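YfkN protein (Bacillus subtilis subsp. subtilis, PDB 3GVE) belongs to the calcineurin-like phosphoesterase family of metal-dependent proteins and carries a paired manganese and magnesium centre at the ends of its central strands. Local coordinates at residues A208-E220 with G241-F254. Numbering follows the deposited sequence.
Sequences ADVIIALAHTGIE and GIDAIISGHQHGLF. With MG (magnesium ion), chain D; MN (manganese (II) ion), chain C.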
loop_
_atom_site.group_PDB
_atom_site.type_symbol
_atom_site.label_atom_id
_atom_site.label_comp_id
_atom_site.label_asym_id
_atom_site.label_seq_id
_atom_site.Cartn_x
_atom_site.Cartn_y
_atom_site.Cartn_z
ATOM N N ALA A 208 24.714 -15.727 26.136
ATOM C CA ALA A 208 24.723 -15.259 24.751
ATOM C C ALA A 208 26.074 -14.673 24.375
ATOM O O ALA A 208 26.562 -13.799 25.042
ATOM C CB ALA A 208 23.614 -14.225 24.519
ATOM N N ASP A 209 26.648 -15.171 23.289
ATOM C CA ASP A 209 27.898 -14.646 22.738
ATOM C C ASP A 209 27.657 -13.572 21.672
ATOM O O ASP A 209 28.427 -12.640 21.541
ATOM C CB ASP A 209 28.711 -15.769 22.112
ATOM C CG ASP A 209 29.196 -16.764 23.124
ATOM O OD1 ASP A 209 29.792 -16.322 24.125
ATOM O OD2 ASP A 209 28.973 -17.949 22.898
ATOM N N VAL A 210 26.596 -13.754 20.895
ATOM C CA VAL A 210 26.205 -12.841 19.817
ATOM C C VAL A 210 24.731 -12.548 20.001
ATOM O O VAL A 210 23.961 -13.455 20.201
ATOM C CB VAL A 210 26.415 -13.488 18.434
ATOM C CG1 VAL A 210 25.871 -12.584 17.320
ATOM C CG2 VAL A 210 27.893 -13.794 18.210
ATOM N N ILE A 211 24.361 -11.276 19.963
ATOM C CA ILE A 211 22.972 -10.878 20.160
ATOM C C ILE A 211 22.453 -10.159 18.907
ATOM O O ILE A 211 23.031 -9.165 18.472
ATOM C CB ILE A 211 22.799 -9.973 21.420
ATOM C CG1 ILE A 211 23.041 -10.786 22.707
ATOM C CG2 ILE A 211 21.399 -9.344 21.439
ATOM C CD1 ILE A 211 23.014 -9.964 23.980
ATOM N N ILE A 212 21.350 -10.686 18.357
ATOM C CA ILE A 212 20.724 -10.115 17.104
ATOM C C ILE A 212 19.407 -9.527 17.505
ATOM O O ILE A 212 18.546 -10.210 18.111
ATOM C CB ILE A 212 20.555 -11.220 16.068
ATOM C CG1 ILE A 212 21.934 -11.798 15.674
ATOM C CG2 ILE A 212 19.876 -10.612 14.840
ATOM C CD1 ILE A 212 21.849 -13.095 14.929
ATOM N N ALA A 213 19.241 -8.232 17.241
ATOM C CA ALA A 213 17.969 -7.572 17.502
ATOM C C ALA A 213 17.085 -7.593 16.272
ATOM O O ALA A 213 17.526 -7.038 15.216
ATOM C CB ALA A 213 18.246 -6.101 17.906
ATOM N N LEU A 214 15.910 -8.179 16.398
ATOM C CA LEU A 214 14.878 -8.087 15.390
ATOM C C LEU A 214 14.019 -6.880 15.786
ATOM O O LEU A 214 13.038 -6.982 16.492
ATOM C CB LEU A 214 14.104 -9.402 15.328
ATOM C CG LEU A 214 15.005 -10.648 15.189
ATOM C CD1 LEU A 214 14.192 -11.923 15.166
ATOM C CD2 LEU A 214 15.923 -10.591 13.982
ATOM N N ALA A 215 14.476 -5.717 15.340
ATOM C CA ALA A 215 13.899 -4.458 15.756
ATOM C C ALA A 215 12.888 -3.985 14.730
ATOM O O ALA A 215 13.245 -3.414 13.722
ATOM C CB ALA A 215 15.008 -3.428 15.944
ATOM N N HIS A 216 11.614 -4.245 15.006
ATOM C CA HIS A 216 10.564 -3.812 14.078
ATOM C C HIS A 216 10.275 -2.346 14.341
ATOM O O HIS A 216 9.326 -1.979 15.008
ATOM C CB HIS A 216 9.264 -4.634 14.107
ATOM C CG HIS A 216 8.364 -4.291 12.956
ATOM N ND1 HIS A 216 8.477 -4.908 11.733
ATOM C CD2 HIS A 216 7.452 -3.303 12.790
ATOM C CE1 HIS A 216 7.643 -4.349 10.876
ATOM N NE2 HIS A 216 7.002 -3.377 11.495
ATOM N N THR A 217 11.153 -1.531 13.782
ATOM C CA THR A 217 11.196 -0.102 14.052
ATOM C C THR A 217 12.250 0.471 13.113
ATOM O O THR A 217 13.193 -0.197 12.773
ATOM C CB THR A 217 11.516 0.163 15.550
ATOM O OG1 THR A 217 11.427 1.560 15.839
ATOM C CG2 THR A 217 12.898 -0.364 15.952
ATOM N N GLY A 218 12.052 1.709 12.691
ATOM C CA GLY A 218 12.908 2.335 11.708
ATOM C C GLY A 218 13.966 3.227 12.311
ATOM O O GLY A 218 14.255 3.184 13.493
ATOM N N ILE A 219 14.519 4.064 11.445
ATOM C CA ILE A 219 15.729 4.832 11.690
ATOM C C ILE A 219 15.429 6.310 11.556
ATOM O O ILE A 219 14.807 6.720 10.595
ATOM C CB ILE A 219 16.835 4.460 10.644
ATOM C CG1 ILE A 219 17.243 2.987 10.773
ATOM C CG2 ILE A 219 18.028 5.405 10.755
ATOM C CD1 ILE A 219 17.947 2.410 9.542
ATOM N N GLU A 220 15.882 7.084 12.535
ATOM C CA GLU A 220 15.977 8.532 12.412
ATOM C C GLU A 220 17.448 8.892 12.581
ATOM O O GLU A 220 18.240 8.115 13.058
ATOM C CB GLU A 220 15.107 9.245 13.453
ATOM C CG GLU A 220 13.592 8.947 13.334
ATOM C CD GLU A 220 12.969 9.441 12.030
ATOM O OE1 GLU A 220 13.576 10.230 11.305
ATOM O OE2 GLU A 220 11.839 9.035 11.728
ATOM N N GLY A 241 25.791 -4.294 23.959
ATOM C CA GLY A 241 25.647 -5.734 23.859
ATOM C C GLY A 241 24.934 -6.273 22.628
ATOM O O GLY A 241 24.907 -7.452 22.425
ATOM N N ILE A 242 24.358 -5.399 21.815
ATOM C CA ILE A 242 23.741 -5.829 20.563
ATOM C C ILE A 242 24.811 -5.848 19.486
ATOM O O ILE A 242 25.510 -4.874 19.270
ATOM C CB ILE A 242 22.614 -4.884 20.126
ATOM C CG1 ILE A 242 21.491 -4.893 21.166
ATOM C CG2 ILE A 242 22.093 -5.290 18.740
ATOM C CD1 ILE A 242 20.380 -3.843 20.936
ATOM N N ASP A 243 24.929 -6.981 18.817
ATOM C CA ASP A 243 25.931 -7.161 17.773
ATOM C C ASP A 243 25.445 -6.923 16.343
ATOM O O ASP A 243 26.247 -6.728 15.457
ATOM C CB ASP A 243 26.544 -8.550 17.880
ATOM C CG ASP A 243 27.167 -8.778 19.242
ATOM O OD1 ASP A 243 28.104 -8.044 19.597
ATOM O OD2 ASP A 243 26.686 -9.648 19.966
ATOM N N ALA A 244 24.131 -6.969 16.141
ATOM C CA ALA A 244 23.537 -6.779 14.814
ATOM C C ALA A 244 22.097 -6.360 14.992
ATOM O O ALA A 244 21.435 -6.853 15.876
ATOM C CB ALA A 244 23.607 -8.075 14.033
ATOM N N ILE A 245 21.639 -5.469 14.119
ATOM C CA ILE A 245 20.262 -4.979 14.151
ATOM C C ILE A 245 19.595 -5.132 12.790
ATOM O O ILE A 245 20.086 -4.645 11.789
ATOM C CB ILE A 245 20.192 -3.491 14.574
ATOM C CG1 ILE A 245 20.791 -3.308 15.973
ATOM C CG2 ILE A 245 18.743 -3.001 14.542
ATOM C CD1 ILE A 245 21.063 -1.818 16.345
ATOM N N ILE A 246 18.462 -5.816 12.786
ATOM C CA ILE A 246 17.574 -5.835 11.637
ATOM C C ILE A 246 16.499 -4.767 11.900
ATOM O O ILE A 246 15.871 -4.769 12.946
ATOM C CB ILE A 246 16.902 -7.208 11.447
ATOM C CG1 ILE A 246 17.912 -8.368 11.548
ATOM C CG2 ILE A 246 16.133 -7.247 10.125
ATOM C CD1 ILE A 246 19.140 -8.215 10.692
ATOM N N SER A 247 16.314 -3.873 10.935
ATOM C CA SER A 247 15.374 -2.784 11.054
ATOM C C SER A 247 14.327 -2.969 9.972
ATOM O O SER A 247 14.526 -3.618 8.983
ATOM C CB SER A 247 16.123 -1.453 10.895
ATOM O OG SER A 247 15.269 -0.325 10.930
ATOM N N GLY A 248 13.189 -2.365 10.206
ATOM C CA GLY A 248 12.055 -2.389 9.285
ATOM C C GLY A 248 11.105 -1.223 9.558
ATOM O O GLY A 248 11.543 -0.139 9.899
ATOM N N HIS A 249 9.820 -1.525 9.410
ATOM C CA HIS A 249 8.692 -0.667 9.718
ATOM C C HIS A 249 8.521 0.479 8.712
ATOM O O HIS A 249 7.435 0.697 8.242
ATOM C CB HIS A 249 8.763 -0.170 11.166
ATOM C CG HIS A 249 7.572 0.624 11.591
ATOM N ND1 HIS A 249 6.292 0.107 11.592
ATOM C CD2 HIS A 249 7.468 1.901 12.030
ATOM C CE1 HIS A 249 5.454 1.035 12.017
ATOM N NE2 HIS A 249 6.140 2.133 12.284
ATOM N N GLN A 250 9.590 1.215 8.414
ATOM C CA GLN A 250 9.519 2.387 7.537
ATOM C C GLN A 250 9.402 2.053 6.048
ATOM O O GLN A 250 9.036 2.899 5.252
ATOM C CB GLN A 250 10.724 3.302 7.757
ATOM C CG GLN A 250 10.606 4.196 8.973
ATOM C CD GLN A 250 11.921 4.870 9.334
ATOM O OE1 GLN A 250 12.987 4.379 9.035
ATOM N NE2 GLN A 250 11.823 5.990 10.016
ATOM N N HIS A 251 9.702 0.817 5.680
ATOM C CA HIS A 251 9.668 0.413 4.271
ATOM C C HIS A 251 10.734 1.172 3.439
ATOM O O HIS A 251 10.595 1.313 2.232
ATOM C CB HIS A 251 8.249 0.567 3.657
ATOM C CG HIS A 251 7.199 -0.334 4.255
ATOM N ND1 HIS A 251 6.027 -0.624 3.597
ATOM C CD2 HIS A 251 7.130 -0.989 5.443
ATOM C CE1 HIS A 251 5.293 -1.438 4.338
ATOM N NE2 HIS A 251 5.928 -1.657 5.473
ATOM N N GLY A 252 11.797 1.629 4.103
ATOM C CA GLY A 252 12.922 2.296 3.457
ATOM C C GLY A 252 14.109 1.385 3.197
ATOM O O GLY A 252 13.974 0.172 3.315
ATOM N N LEU A 253 15.258 1.973 2.848
ATOM C CA LEU A 253 16.465 1.227 2.571
ATOM C C LEU A 253 17.542 1.634 3.547
ATOM O O LEU A 253 17.767 2.848 3.759
ATOM C CB LEU A 253 16.971 1.504 1.128
ATOM C CG LEU A 253 15.978 1.202 0.001
ATOM C CD1 LEU A 253 16.690 1.430 -1.373
ATOM C CD2 LEU A 253 15.439 -0.165 0.080
ATOM N N PHE A 254 18.259 0.670 4.071
ATOM C CA PHE A 254 19.475 0.970 4.811
ATOM C C PHE A 254 20.411 -0.214 4.657
ATOM O O PHE A 254 19.981 -1.339 4.832
ATOM C CB PHE A 254 19.229 1.281 6.294
ATOM C CG PHE A 254 20.487 1.771 6.976
ATOM C CD1 PHE A 254 20.818 3.111 6.974
ATOM C CD2 PHE A 254 21.397 0.864 7.476
ATOM C CE1 PHE A 254 22.003 3.558 7.521
ATOM C CE2 PHE A 254 22.600 1.296 8.034
ATOM C CZ PHE A 254 22.909 2.654 8.051
HETATM MG MG MG D . 5.313 -1.948 10.783
HETATM MN MN MN C . 5.010 -2.647 7.272
HETATM O O HOH W 1 29.805 -10.196 20.941
HETATM O O HOH W 2 5.381 -0.910 8.576
HETATM O O HOH W 3 3.063 -1.531 7.212
#
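With CG anti to the backbone N in both H216 (chi1 -169°) and H249 (chi1 -175°), the two imidazoles swing to one magnesium ion, which H216 binds through NE2 at 2.3 Å and H249 through ND1 at 2.4 Å. They meet rim to rim, planes 69° apart, while the backbone N of H249 sits over one face of the H216 ring. This is the calcineurin-like metallophosphoesterase arrangement, in which loops leaving parallel strands carry the metal ligands; D64 and N108 complete the protein ligands of magnesium. H251, two residues beyond H249, binds manganese through NE2, and a water joins the two ions. A hydrogen bond from H216 ND1 to the carbonyl of N62 holds the first ring in place, and NE2 of the H249 ring has its polar partner in E229.

Behind the site, strands 210-215 and 244-247 pair in parallel as part of a beta-alpha-beta unit whose crossover contains helix 232-238. A213 lies at the centre of the ladder, its N bonded to A244 O and its O to I246 N, both at 2.9 Å. On one face L214 and I246 lie side by side; on the other, A213 CB rests against I242 CG2 at 4.0 Å. At the start of the ladder, D243 OD2 accepts I211 N through its anti lone pair.

In the loops that follow, the Q250 amide grips the backbone of I219 twice: OE1 accepts I219 N from above its carbonyl plane, and NE2 donates to I219 O at 3.1 Å, with that oxygen almost in the amide plane.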